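Local coordinates for protein choloylglycine hydrolase (Clostridium perfringens, PDB 2BJF) that hydrolyses the amide bond of glycine- and taurine-conjugated bile salts, releasing free bile acids, and can also act as a bile acid amine N-acyltransferase, at residues A[2-6]-A[171-175]; A[17-23]-A[274-280]; A[231-236]-A[255-259]. One frame throughout, in Å; residues are numbered along the deposited sequence.

Interaction 1. Residues A[2-6]-A[171-175]; sequences CTGLA and GVLTN
The flat carboxamide of Asn-175 meets Cys-2 by its edge. The backbone N of Cys-2 lies in the carbonyl plane of the amide, 3.0 Å from Asn-175 OD1 and on one of its lone pairs, with a C=O...N angle of 119°. At the amino edge, Asn-175 ND2 comes within 3.8 Å of Cys-2 CB and donates to Asn-82 O. CG of Asn-175 stands anti to the carbonyl carbon, beside its own backbone N (chi1 -49°), which swings the amide back toward the chain start. Asparagine suits the place because one small group both accepts and donates. Two acceptors, Cys-2 O and Asn-175 OD1, lie close together, and Arg-228 reconciles them by donating to both.

Beyond this site the segments pair as antiparallel strands. Gly-4 N donates to Leu-173 O at 2.7 Å, Leu-173 N returns to Gly-4 O at 3.1 Å, and Ala-6 N reaches Gly-171 O at 2.9 Å. Gly-171 has a positive phi of 83°, a conformation that a residue without a side chain adopts easily. In the non-hydrogen-bonded pair, Leu-5 CD1 meets Val-172 CG1 at 4.1 Å. Thr-3 and Thr-174 lie side by side, methyl CG2 of Thr-174 being 3.8 Å from Thr-3 OG1, while the hydroxyl of Thr-174 bonds to Pro-225 O.

Strand 3-8 opens the chain and lies in a sheet of the Ntn-hydrolase fold, in which the N-terminal Cys-2 is the assigned nucleophile. Strand 172-173 forms the sheet's edge within the chain, and strand 14-22 flanks strand 3-8 across from it. Helices 225-243 and 249-257 cover the face bearing Leu-5 and Val-172, whereas Leu-173 is turned toward strand 142-147 and helix 179-186.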
ATOM      1  N   CYS A   2      -6.151  18.914   7.832  1.00 12.52           N
ATOM      2  CA  CYS A   2      -7.583  19.136   8.177  1.00 12.73           C
ATOM      3  C   CYS A   2      -8.473  18.168   7.422  1.00 12.26           C
ATOM      4  O   CYS A   2      -8.151  17.761   6.305  1.00 12.09           O
ATOM      5  CB  CYS A   2      -8.003  20.564   7.832  1.00 12.87           C
ATOM      6  SG  CYS A   2      -6.918  21.833   8.474  1.00 15.28           S
ATOM      7  N   THR A   3      -9.595  17.807   8.036  1.00 11.97           N
ATOM      8  CA  THR A   3     -10.598  16.979   7.380  1.00 11.70           C
ATOM      9  C   THR A   3     -11.988  17.529   7.673  1.00 11.64           C
ATOM     10  O   THR A   3     -12.375  17.665   8.833  1.00 11.92           O
ATOM     11  CB  THR A   3     -10.512  15.499   7.822  1.00 11.76           C
ATOM     12  OG1 THR A   3      -9.171  15.021   7.657  1.00 11.06           O
ATOM     13  CG2 THR A   3     -11.458  14.634   6.997  1.00 11.67           C
ATOM     14  N   GLY A   4     -12.719  17.855   6.610  1.00 11.43           N
ATOM     15  CA  GLY A   4     -14.104  18.305   6.714  1.00 11.24           C
ATOM     16  C   GLY A   4     -15.061  17.159   6.451  1.00 11.13           C
ATOM     17  O   GLY A   4     -14.768  16.269   5.648  1.00 11.24           O
ATOM     18  N   LEU A   5     -16.207  17.184   7.128  1.00 11.05           N
ATOM     19  CA  LEU A   5     -17.190  16.105   7.036  1.00 11.06           C
ATOM     20  C   LEU A   5     -18.618  16.626   7.149  1.00 11.13           C
ATOM     21  O   LEU A   5     -18.923  17.445   8.020  1.00 11.02           O
ATOM     22  CB  LEU A   5     -16.931  15.048   8.122  1.00 11.01           C
ATOM     23  CG  LEU A   5     -17.902  13.868   8.280  1.00 10.90           C
ATOM     24  CD1 LEU A   5     -17.928  12.981   7.038  1.00 10.88           C
ATOM     25  CD2 LEU A   5     -17.559  13.046   9.516  1.00 10.98           C
ATOM     26  N   ALA A   6     -19.481  16.145   6.258  1.00 11.39           N
ATOM     27  CA  ALA A   6     -20.921  16.383   6.349  1.00 11.78           C
ATOM     28  C   ALA A   6     -21.640  15.044   6.471  1.00 12.15           C
ATOM     29  O   ALA A   6     -21.362  14.111   5.716  1.00 12.14           O
ATOM     30  CB  ALA A   6     -21.418  17.154   5.134  1.00 11.81           C
ATOM     31  N   GLY A 171     -19.060  14.334   0.410  1.00 11.10           N
ATOM     32  CA  GLY A 171     -19.356  14.705   1.793  1.00 10.77           C
ATOM     33  C   GLY A 171     -18.126  14.979   2.638  1.00 10.56           C
ATOM     34  O   GLY A 171     -18.224  15.108   3.864  1.00 10.33           O
ATOM     35  N   VAL A 172     -16.967  15.065   1.987  1.00 10.16           N
ATOM     36  CA  VAL A 172     -15.694  15.247   2.689  1.00 10.09           C
ATOM     37  C   VAL A 172     -14.759  16.227   1.976  1.00  9.84           C
ATOM     38  O   VAL A 172     -14.928  16.515   0.787  1.00  9.81           O
ATOM     39  CB  VAL A 172     -14.939  13.894   2.910  1.00 10.10           C
ATOM     40  CG1 VAL A 172     -15.855  12.830   3.521  1.00 10.12           C
ATOM     41  CG2 VAL A 172     -14.320  13.389   1.612  1.00 10.45           C
ATOM     42  N   LEU A 173     -13.775  16.728   2.718  1.00  9.71           N
ATOM     43  CA  LEU A 173     -12.702  17.551   2.162  1.00  9.77           C
ATOM     44  C   LEU A 173     -11.464  17.409   3.037  1.00  9.85           C
ATOM     45  O   LEU A 173     -11.578  17.238   4.247  1.00 10.00           O
ATOM     46  CB  LEU A 173     -13.126  19.023   2.089  1.00  9.77           C
ATOM     47  CG  LEU A 173     -12.229  19.996   1.310  1.00  9.74           C
ATOM     48  CD1 LEU A 173     -12.211  19.654  -0.177  1.00 10.02           C
ATOM     49  CD2 LEU A 173     -12.670  21.436   1.522  1.00  9.74           C
ATOM     50  N   THR A 174     -10.283  17.456   2.429  1.00  9.80           N
ATOM     51  CA  THR A 174      -9.052  17.564   3.211  1.00  9.82           C
ATOM     52  C   THR A 174      -8.237  18.778   2.763  1.00 10.08           C
ATOM     53  O   THR A 174      -8.688  19.917   2.905  1.00 10.10           O
ATOM     54  CB  THR A 174      -8.200  16.259   3.209  1.00  9.78           C
ATOM     55  OG1 THR A 174      -7.818  15.921   1.870  1.00  9.48           O
ATOM     56  CG2 THR A 174      -8.970  15.100   3.841  1.00  9.71           C
ATOM     57  N   ASN A 175      -7.050  18.530   2.222  1.00 10.26           N
ATOM     58  CA  ASN A 175      -6.153  19.595   1.799  1.00 10.81           C
ATOM     59  C   ASN A 175      -5.724  19.375   0.345  1.00 10.94           C
ATOM     60  O   ASN A 175      -6.484  18.792  -0.431  1.00 11.07           O
ATOM     61  CB  ASN A 175      -4.968  19.689   2.769  1.00 10.94           C
ATOM     62  CG  ASN A 175      -5.410  19.732   4.231  1.00 11.42           C
ATOM     63  OD1 ASN A 175      -5.314  18.735   4.951  1.00 12.35           O
ATOM     64  ND2 ASN A 175      -5.918  20.879   4.665  1.00 11.73           N
TER

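Interaction 2. Residues A[17-23]-A[274-280]; sequences GRNMDIE and DLTQYTS. With DXC ((3alpha,5beta,12alpha)-3,12-dihydroxycholan-24-oic acid), chain B.
Strands 17-22 and 275-280 are antiparallel neighbours in one of the two sheets at the heart of the Ntn-hydrolase fold, with a classic beta bulge opposite Met-20: Gln-277 N donates to Met-20 O at 2.8 Å, while Met-20 N donates to Tyr-278 O at 2.9 Å. The extra residue shifts the register, leaving Asp-21 across from Thr-276 and Asn-19 across from Thr-279. Both threonines donate to their partners: Thr-279 OG1 to Asn-19 OD1 at 2.8 Å, and Thr-276 OG1 to Asp-21 OD1 at 2.7 Å, arriving from above the carboxylate plane.

On the other face Met-20 CB sits over the Tyr-278 ring in a CH-pi contact, 3.6 Å from its centroid. The thioether then bends (chi2 65°, chi3 69°), laying CE 3.4 Å above the Arg-18 guanidinium, over its centre. Methionine is flexible and apolar enough to touch both flat groups.

Arg-18 NH2 lies 3.0 Å from O3 of deoxycholate, which this arginine binds; Met-20 SD, 3.5 Å from that oxygen, merely lines the pocket. Arg-18 NE bonds to Asn-19 O, NH1 forms a salt bridge with Asp-69, and NH2 donates to Gly-80 O. The guanidinium thus fixed probably adds electrostatic hold on the carboxylate.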
ATOM      1  N   GLY A  17     -18.765  19.627  10.169  1.00 10.59           N
ATOM      2  CA  GLY A  17     -17.634  20.007  11.003  1.00 10.42           C
ATOM      3  C   GLY A  17     -16.302  19.547  10.457  1.00 10.45           C
ATOM      4  O   GLY A  17     -16.189  19.194   9.280  1.00 10.33           O
ATOM      5  N   ARG A  18     -15.288  19.546  11.319  1.00 10.45           N
ATOM      6  CA  ARG A  18     -13.916  19.330  10.868  1.00 10.51           C
ATOM      7  C   ARG A  18     -12.926  18.948  11.961  1.00 10.70           C
ATOM      8  O   ARG A  18     -13.118  19.274  13.135  1.00 10.69           O
ATOM      9  CB  ARG A  18     -13.400  20.585  10.142  1.00 10.48           C
ATOM     10  CG  ARG A  18     -13.442  21.879  10.972  1.00 10.52           C
ATOM     11  CD  ARG A  18     -12.132  22.152  11.718  1.00 10.56           C
ATOM     12  NE  ARG A  18     -11.005  22.342  10.807  1.00 10.20           N
ATOM     13  CZ  ARG A  18     -10.758  23.459  10.124  1.00 10.33           C
ATOM     14  NH1 ARG A  18     -11.554  24.518  10.240  1.00 10.20           N
ATOM     15  NH2 ARG A  18      -9.705  23.518   9.318  1.00 10.53           N
ATOM     16  N   ASN A  19     -11.872  18.251  11.550  1.00 10.83           N
ATOM     17  CA  ASN A  19     -10.635  18.174  12.313  1.00 11.21           C
ATOM     18  C   ASN A  19      -9.793  19.399  11.988  1.00 11.55           C
ATOM     19  O   ASN A  19      -9.642  19.757  10.815  1.00 11.76           O
ATOM     20  CB  ASN A  19      -9.832  16.927  11.929  1.00 11.13           C
ATOM     21  CG  ASN A  19     -10.331  15.663  12.607  1.00 11.07           C
ATOM     22  OD1 ASN A  19     -11.123  15.706  13.548  1.00 11.09           O
ATOM     23  ND2 ASN A  19      -9.854  14.521  12.127  1.00 10.94           N
ATOM     24  N   MET A  20      -9.250  20.039  13.020  1.00 11.81           N
ATOM     25  CA  MET A  20      -8.276  21.108  12.834  1.00 12.28           C
ATOM     26  C   MET A  20      -6.878  20.546  13.043  1.00 12.39           C
ATOM     27  O   MET A  20      -6.496  20.229  14.170  1.00 12.40           O
ATOM     28  CB  MET A  20      -8.536  22.261  13.807  1.00 12.35           C
ATOM     29  CG  MET A  20      -7.419  23.309  13.862  1.00 13.42           C
ATOM     30  SD  MET A  20      -7.193  24.206  12.319  1.00 15.66           S
ATOM     31  CE  MET A  20      -8.699  25.166  12.282  1.00 14.89           C
ATOM     32  N   ASP A  21      -6.123  20.424  11.952  1.00 12.64           N
ATOM     33  CA  ASP A  21      -4.786  19.838  12.001  1.00 12.88           C
ATOM     34  C   ASP A  21      -3.707  20.907  11.837  1.00 13.08           C
ATOM     35  O   ASP A  21      -3.392  21.321  10.715  1.00 13.15           O
ATOM     36  CB  ASP A  21      -4.628  18.741  10.938  1.00 12.83           C
ATOM     37  CG  ASP A  21      -5.711  17.670  11.020  1.00 13.11           C
ATOM     38  OD1 ASP A  21      -6.309  17.477  12.101  1.00 12.87           O
ATOM     39  OD2 ASP A  21      -5.954  17.008   9.989  1.00 12.87           O
ATOM     40  N   ILE A  22      -3.162  21.357  12.965  1.00 13.41           N
ATOM     41  CA  ILE A  22      -2.089  22.361  12.998  1.00 13.75           C
ATOM     42  C   ILE A  22      -1.108  22.074  14.141  1.00 14.02           C
ATOM     43  O   ILE A  22      -1.434  21.340  15.078  1.00 13.88           O
ATOM     44  CB  ILE A  22      -2.630  23.820  13.108  1.00 13.76           C
ATOM     45  CG1 ILE A  22      -3.667  23.945  14.230  1.00 13.77           C
ATOM     46  CG2 ILE A  22      -3.193  24.302  11.762  1.00 13.99           C
ATOM     47  CD1 ILE A  22      -4.161  25.360  14.478  1.00 13.84           C
ATOM     48  N   GLU A  23       0.092  22.646  14.050  1.00 14.41           N
ATOM     49  CA  GLU A  23       1.138  22.436  15.055  1.00 14.89           C
ATOM     50  C   GLU A  23       1.241  23.599  16.051  1.00 15.15           C
ATOM     51  O   GLU A  23       2.172  23.660  16.862  1.00 15.19           O
ATOM     52  CB  GLU A  23       2.493  22.167  14.376  1.00 14.90           C
ATOM     53  CG  GLU A  23       3.172  23.390  13.737  1.00 15.29           C
ATOM     54  CD  GLU A  23       2.726  23.673  12.306  1.00 16.04           C
ATOM     55  OE1 GLU A  23       1.531  23.499  11.982  1.00 16.05           O
ATOM     56  OE2 GLU A  23       3.583  24.094  11.500  1.00 16.48           O
ATOM     57  N   ASP A 274       2.563  17.932  14.423  1.00 12.97           N
ATOM     58  CA  ASP A 274       1.276  18.320  13.865  1.00 12.63           C
ATOM     59  C   ASP A 274       0.199  17.478  14.545  1.00 12.27           C
ATOM     60  O   ASP A 274       0.300  16.249  14.586  1.00 12.14           O
ATOM     61  CB  ASP A 274       1.275  18.085  12.350  1.00 12.76           C
ATOM     62  CG  ASP A 274       0.267  18.951  11.610  1.00 13.12           C
ATOM     63  OD1 ASP A 274      -0.502  19.697  12.252  1.00 13.72           O
ATOM     64  OD2 ASP A 274       0.244  18.880  10.362  1.00 13.42           O
ATOM     65  N   LEU A 275      -0.815  18.144  15.096  1.00 11.85           N
ATOM     66  CA  LEU A 275      -1.869  17.473  15.863  1.00 11.46           C
ATOM     67  C   LEU A 275      -3.251  17.838  15.352  1.00 11.11           C
ATOM     68  O   LEU A 275      -3.448  18.926  14.813  1.00 11.01           O
ATOM     69  CB  LEU A 275      -1.807  17.881  17.344  1.00 11.66           C
ATOM     70  CG  LEU A 275      -0.496  17.991  18.124  1.00 11.62           C
ATOM     71  CD1 LEU A 275      -0.769  18.438  19.555  1.00 12.42           C
ATOM     72  CD2 LEU A 275       0.254  16.679  18.115  1.00 12.38           C
ATOM     73  N   THR A 276      -4.211  16.934  15.540  1.00 10.65           N
ATOM     74  CA  THR A 276      -5.619  17.309  15.460  1.00 10.26           C
ATOM     75  C   THR A 276      -5.925  18.042  16.765  1.00 10.17           C
ATOM     76  O   THR A 276      -6.208  17.415  17.795  1.00 10.11           O
ATOM     77  CB  THR A 276      -6.542  16.094  15.246  1.00 10.17           C
ATOM     78  OG1 THR A 276      -6.239  15.495  13.980  1.00 10.54           O
ATOM     79  CG2 THR A 276      -8.014  16.514  15.258  1.00 10.00           C
ATOM     80  N   GLN A 277      -5.844  19.369  16.711  0.50 10.03           N
ATOM     81  CA  GLN A 277      -6.002  20.219  17.893  0.50  9.99           C
ATOM     82  C   GLN A 277      -7.420  20.164  18.450  0.50  9.88           C
ATOM     83  O   GLN A 277      -7.612  20.109  19.666  0.50  9.91           O
ATOM     84  CB  GLN A 277      -5.612  21.667  17.577  0.50  9.99           C
ATOM     85  CG  GLN A 277      -4.156  21.859  17.154  0.50 10.19           C
ATOM     86  CD  GLN A 277      -3.161  21.852  18.312  0.50 10.23           C
ATOM     87  OE1 GLN A 277      -1.952  21.773  18.095  0.50 10.43           O
ATOM     88  NE2 GLN A 277      -3.662  21.944  19.540  0.50 10.26           N
ATOM     89  N   TYR A 278      -8.403  20.184  17.553  1.00  9.74           N
ATOM     90  CA  TYR A 278      -9.811  20.052  17.927  1.00  9.55           C
ATOM     91  C   TYR A 278     -10.644  19.393  16.831  1.00  9.62           C
ATOM     92  O   TYR A 278     -10.239  19.341  15.665  1.00  9.38           O
ATOM     93  CB  TYR A 278     -10.424  21.396  18.374  1.00  9.42           C
ATOM     94  CG  TYR A 278     -10.678  22.422  17.287  1.00  9.28           C
ATOM     95  CD1 TYR A 278     -11.832  22.370  16.501  1.00  8.96           C
ATOM     96  CD2 TYR A 278      -9.787  23.471  17.076  1.00  9.10           C
ATOM     97  CE1 TYR A 278     -12.076  23.321  15.513  1.00  9.06           C
ATOM     98  CE2 TYR A 278     -10.026  24.431  16.097  1.00  9.22           C
ATOM     99  CZ  TYR A 278     -11.165  24.345  15.316  1.00  9.20           C
ATOM    100  OH  TYR A 278     -11.396  25.295  14.347  1.00  9.40           O
ATOM    101  N   THR A 279     -11.800  18.877  17.232  1.00  9.59           N
ATOM    102  CA  THR A 279     -12.772  18.313  16.312  1.00  9.86           C
ATOM    103  C   THR A 279     -14.112  18.975  16.595  1.00  9.74           C
ATOM    104  O   THR A 279     -14.632  18.887  17.709  1.00  9.59           O
ATOM    105  CB  THR A 279     -12.883  16.785  16.479  1.00  9.91           C
ATOM    106  OG1 THR A 279     -11.598  16.187  16.273  1.00 10.39           O
ATOM    107  CG2 THR A 279     -13.876  16.197  15.481  1.00 10.41           C
ATOM    108  N   SER A 280     -14.650  19.657  15.588  1.00  9.78           N
ATOM    109  CA  SER A 280     -15.930  20.343  15.722  1.00  9.88           C
ATOM    110  C   SER A 280     -17.018  19.635  14.924  1.00  9.99           C
ATOM    111  O   SER A 280     -16.751  19.044  13.877  1.00  9.83           O
ATOM    112  CB  SER A 280     -15.814  21.807  15.291  1.00  9.84           C
ATOM    113  OG  SER A 280     -15.602  21.926  13.896  1.00  9.88           O
TER
HETATM  114  C1  DXC B 330      -1.428  35.042  10.298  1.00 29.17           C
HETATM  115  C2  DXC B 330      -2.661  35.275   9.425  1.00 29.02           C
HETATM  116  C3  DXC B 330      -3.867  35.825  10.207  1.00 28.91           C
HETATM  117  C4  DXC B 330      -4.215  35.018  11.471  1.00 28.88           C
HETATM  118  C5  DXC B 330      -2.948  34.793  12.298  1.00 29.00           C
HETATM  119  C6  DXC B 330      -1.784  34.188  11.511  1.00 29.19           C
HETATM  120  C7  DXC B 330      -5.060  35.984   9.252  1.00 28.88           C
HETATM  121  C8  DXC B 330      -5.751  34.665   8.897  1.00 28.80           C
HETATM  122  C9  DXC B 330      -6.043  33.769  10.102  1.00 28.65           C
HETATM  123  C10 DXC B 330      -4.840  33.658  11.063  1.00 28.68           C
HETATM  124  C11 DXC B 330      -6.382  32.343   9.654  1.00 28.53           C
HETATM  125  C12 DXC B 330      -6.742  31.381  10.789  1.00 28.48           C
HETATM  126  C13 DXC B 330      -5.578  31.303  11.790  1.00 28.49           C
HETATM  127  C14 DXC B 330      -5.132  32.704  12.240  1.00 28.61           C
HETATM  128  C15 DXC B 330      -7.431  32.128   8.562  1.00 28.59           C
HETATM  129  C16 DXC B 330      -7.789  30.645   8.719  1.00 28.57           C
HETATM  130  C17 DXC B 330      -7.018  30.126   9.945  1.00 28.46           C
HETATM  131  C18 DXC B 330      -5.186  35.811  12.345  1.00 28.92           C
HETATM  132  C19 DXC B 330      -7.685  28.885  10.579  1.00 28.50           C
HETATM  133  O1  DXC B 330      -4.462  30.585  11.242  1.00 28.44           O
HETATM  134  O2  DXC B 330      -0.421  34.374   9.529  1.00 29.63           O
HETATM  135  C20 DXC B 330      -8.012  31.829  11.537  1.00 28.53           C
HETATM  136  C21 DXC B 330      -7.669  27.687   9.621  1.00 28.53           C
HETATM  137  C22 DXC B 330      -6.253  27.256   9.225  1.00 28.83           C
HETATM  138  C23 DXC B 330      -6.189  25.813   8.776  1.00 28.94           C
HETATM  139  O3  DXC B 330      -7.188  25.076   8.914  1.00 28.99           O
HETATM  140  O4  DXC B 330      -5.116  25.410   8.280  1.00 29.34           O
HETATM  141  C24 DXC B 330      -7.105  28.463  11.932  1.00 28.49           C

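Interaction 3. Residues A[231-236]-A[255-259]; sequences RVAFLR and ILNNV
Arg-231 grips Asn-258 side-on with two nitrogens, and this is the tight end of the contact. NE donates to Asn-258 OD1 at 2.9 Å, with the acceptor in the guanidinium plane, and NH2 donates to the backbone Asn-258 O at 3.1 Å. The guanidinium and amide planes stand 76° apart. Bends at chi2 and chi3 (-146° and -59°) fold the arginine across the asparagine. Arginine fits here because its adjacent N-H groups can serve two acceptors at once, while NH1 binds Pro-220 O and Asp-222 O. Close by, Leu-235 CD1 presses on Asn-258 CB at 3.5 Å. Farther along comes a second close touch, apolar throughout: Val-232 CG2 meets Ile-255 CG2 at 3.6 Å, the methyls of two beta-branched residues coming together between the backbones.

The two segments belong to successive helices, 225-243 and 249-257, which lie over a sheet of the Ntn-hydrolase fold; Val-232 and Leu-256 both face down onto Thr-3. On the assembly side, Leu-235 packs on Ser-265 and Asn-258 on Phe-223, both of a second subunit.

The loose side belongs to Arg-236. Partly exposed, it offers Ile-255 CD1 little more than its CA, at 4.2 Å, and extends its chain away from the other helix to bond Ala-6 O.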
ATOM      1  N   ARG A 231      -9.734   7.654   3.161  1.00  9.42           N
ATOM      2  CA  ARG A 231     -10.255   6.999   4.359  1.00  9.58           C
ATOM      3  C   ARG A 231     -11.606   7.559   4.803  1.00  9.70           C
ATOM      4  O   ARG A 231     -12.553   6.799   4.995  1.00  9.74           O
ATOM      5  CB  ARG A 231      -9.241   7.038   5.509  1.00  9.61           C
ATOM      6  CG  ARG A 231      -8.011   6.171   5.268  1.00  9.73           C
ATOM      7  CD  ARG A 231      -7.474   5.550   6.562  1.00 10.24           C
ATOM      8  NE  ARG A 231      -7.087   6.539   7.573  1.00 10.65           N
ATOM      9  CZ  ARG A 231      -5.949   7.231   7.567  1.00 10.55           C
ATOM     10  NH1 ARG A 231      -5.059   7.074   6.592  1.00 10.28           N
ATOM     11  NH2 ARG A 231      -5.700   8.094   8.544  1.00 10.65           N
ATOM     12  N   VAL A 232     -11.702   8.882   4.935  1.00  9.80           N
ATOM     13  CA  VAL A 232     -12.948   9.508   5.388  1.00 10.04           C
ATOM     14  C   VAL A 232     -14.094   9.297   4.385  1.00  9.93           C
ATOM     15  O   VAL A 232     -15.239   9.084   4.783  1.00 10.06           O
ATOM     16  CB  VAL A 232     -12.753  11.006   5.793  1.00 10.06           C
ATOM     17  CG1 VAL A 232     -12.409  11.884   4.596  1.00 10.30           C
ATOM     18  CG2 VAL A 232     -13.973  11.538   6.529  1.00 10.97           C
ATOM     19  N   ALA A 233     -13.774   9.323   3.092  1.00 10.04           N
ATOM     20  CA  ALA A 233     -14.782   9.112   2.051  1.00 10.02           C
ATOM     21  C   ALA A 233     -15.432   7.732   2.159  1.00 10.07           C
ATOM     22  O   ALA A 233     -16.658   7.610   2.094  1.00 10.04           O
ATOM     23  CB  ALA A 233     -14.176   9.310   0.671  1.00 10.03           C
ATOM     24  N   PHE A 234     -14.611   6.700   2.340  1.00 10.28           N
ATOM     25  CA  PHE A 234     -15.114   5.332   2.413  1.00 10.36           C
ATOM     26  C   PHE A 234     -15.719   4.964   3.772  1.00 10.51           C
ATOM     27  O   PHE A 234     -16.698   4.222   3.823  1.00 10.40           O
ATOM     28  CB  PHE A 234     -14.041   4.328   1.974  1.00 10.39           C
ATOM     29  CG  PHE A 234     -13.850   4.272   0.484  1.00 10.46           C
ATOM     30  CD1 PHE A 234     -14.671   3.471  -0.308  1.00 10.87           C
ATOM     31  CD2 PHE A 234     -12.864   5.035  -0.134  1.00 10.69           C
ATOM     32  CE1 PHE A 234     -14.506   3.422  -1.697  1.00 11.33           C
ATOM     33  CE2 PHE A 234     -12.688   4.996  -1.520  1.00 11.01           C
ATOM     34  CZ  PHE A 234     -13.513   4.187  -2.303  1.00 11.35           C
ATOM     35  N   LEU A 235     -15.154   5.489   4.860  1.00 10.80           N
ATOM     36  CA  LEU A 235     -15.735   5.286   6.192  1.00 11.07           C
ATOM     37  C   LEU A 235     -17.134   5.894   6.280  1.00 11.00           C
ATOM     38  O   LEU A 235     -18.041   5.300   6.866  1.00 11.08           O
ATOM     39  CB  LEU A 235     -14.843   5.873   7.293  1.00 11.25           C
ATOM     40  CG  LEU A 235     -13.487   5.225   7.579  1.00 12.14           C
ATOM     41  CD1 LEU A 235     -12.796   6.001   8.675  1.00 13.11           C
ATOM     42  CD2 LEU A 235     -13.609   3.762   7.966  1.00 13.45           C
ATOM     43  N   ARG A 236     -17.295   7.079   5.692  1.00 11.08           N
ATOM     44  CA  ARG A 236     -18.592   7.750   5.625  1.00 11.19           C
ATOM     45  C   ARG A 236     -19.578   6.941   4.785  1.00 11.20           C
ATOM     46  O   ARG A 236     -20.706   6.690   5.213  1.00 11.20           O
ATOM     47  CB  ARG A 236     -18.431   9.160   5.049  1.00 11.16           C
ATOM     48  CG  ARG A 236     -19.724   9.948   4.919  1.00 11.65           C
ATOM     49  CD  ARG A 236     -19.507  11.223   4.125  1.00 11.76           C
ATOM     50  NE  ARG A 236     -20.723  12.030   4.069  1.00 11.98           N
ATOM     51  CZ  ARG A 236     -21.644  11.948   3.114  1.00 12.97           C
ATOM     52  NH1 ARG A 236     -21.497  11.095   2.106  1.00 13.00           N
ATOM     53  NH2 ARG A 236     -22.717  12.726   3.162  1.00 13.49           N
ATOM     54  N   ILE A 255     -15.722   8.731  12.909  1.00 10.09           N
ATOM     55  CA  ILE A 255     -15.197   8.861  11.548  1.00 10.09           C
ATOM     56  C   ILE A 255     -13.936   9.733  11.532  1.00 10.03           C
ATOM     57  O   ILE A 255     -12.898   9.323  11.008  1.00 10.15           O
ATOM     58  CB  ILE A 255     -16.265   9.413  10.561  1.00 10.02           C
ATOM     59  CG1 ILE A 255     -17.406   8.403  10.388  1.00 10.22           C
ATOM     60  CG2 ILE A 255     -15.636   9.726   9.207  1.00  9.88           C
ATOM     61  CD1 ILE A 255     -18.633   8.954   9.663  1.00 10.29           C
ATOM     62  N   LEU A 256     -14.025  10.922  12.123  1.00 10.16           N
ATOM     63  CA  LEU A 256     -12.896  11.854  12.118  1.00 10.27           C
ATOM     64  C   LEU A 256     -11.701  11.402  12.961  1.00 10.33           C
ATOM     65  O   LEU A 256     -10.561  11.749  12.649  1.00 10.29           O
ATOM     66  CB  LEU A 256     -13.342  13.270  12.500  1.00 10.38           C
ATOM     67  CG  LEU A 256     -14.154  14.039  11.448  1.00 10.39           C
ATOM     68  CD1 LEU A 256     -14.431  15.448  11.927  1.00 10.60           C
ATOM     69  CD2 LEU A 256     -13.451  14.081  10.095  1.00 11.05           C
ATOM     70  N   ASN A 257     -11.958  10.626  14.016  1.00 10.42           N
ATOM     71  CA  ASN A 257     -10.883  10.056  14.839  1.00 10.58           C
ATOM     72  C   ASN A 257      -9.904   9.222  14.007  1.00 10.55           C
ATOM     73  O   ASN A 257      -8.704   9.192  14.287  1.00 10.56           O
ATOM     74  CB  ASN A 257     -11.444   9.187  15.974  1.00 10.78           C
ATOM     75  CG  ASN A 257     -12.014   9.998  17.141  1.00 11.44           C
ATOM     76  OD1 ASN A 257     -12.561   9.421  18.083  1.00 13.40           O
ATOM     77  ND2 ASN A 257     -11.893  11.322  17.086  1.00 11.50           N
ATOM     78  N   ASN A 258     -10.425   8.551  12.981  1.00 10.50           N
ATOM     79  CA  ASN A 258      -9.619   7.680  12.134  1.00 10.66           C
ATOM     80  C   ASN A 258      -8.553   8.431  11.335  1.00 10.49           C
ATOM     81  O   ASN A 258      -7.514   7.863  10.989  1.00 10.50           O
ATOM     82  CB  ASN A 258     -10.515   6.877  11.191  1.00 10.79           C
ATOM     83  CG  ASN A 258      -9.731   5.910  10.327  1.00 11.35           C
ATOM     84  OD1 ASN A 258      -9.428   6.206   9.170  1.00 12.64           O
ATOM     85  ND2 ASN A 258      -9.378   4.761  10.890  1.00 11.80           N
ATOM     86  N   VAL A 259      -8.817   9.704  11.049  1.00 10.50           N
ATOM     87  CA  VAL A 259      -7.883  10.534  10.285  1.00 10.34           C
ATOM     88  C   VAL A 259      -7.219  11.621  11.139  1.00 10.37           C
ATOM     89  O   VAL A 259      -6.564  12.524  10.615  1.00 10.25           O
ATOM     90  CB  VAL A 259      -8.550  11.149   9.019  1.00 10.30           C
ATOM     91  CG1 VAL A 259      -8.836  10.064   7.982  1.00 10.40           C
ATOM     92  CG2 VAL A 259      -9.826  11.917   9.375  1.00 10.58           C
TER

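Interactions 1 and 2 share one sheet: Thr-3 O accepts from Asn-19 N at 2.8 Å and Leu-5 N reaches Gly-17 O at 2.9 Å. They converge on the active site, where Cys-2 N lies 2.9 Å from Asp-21 OD2 and the side chains of Cys-2 and Arg-18 come within about 3 Å, both next to deoxycholate; the side chain of Asn-175 comes within about 4 Å of bound taurine. Interaction 3 backs this sheet. Val-172 CB touches Val-232 CG1 at 3.6 Å, and Leu-256 O accepts from Asn-19 ND2 at 2.9 Å, yet the Leu-256 side chain stays about 12 Å from the bile acid, a layer behind the catalytic pocket.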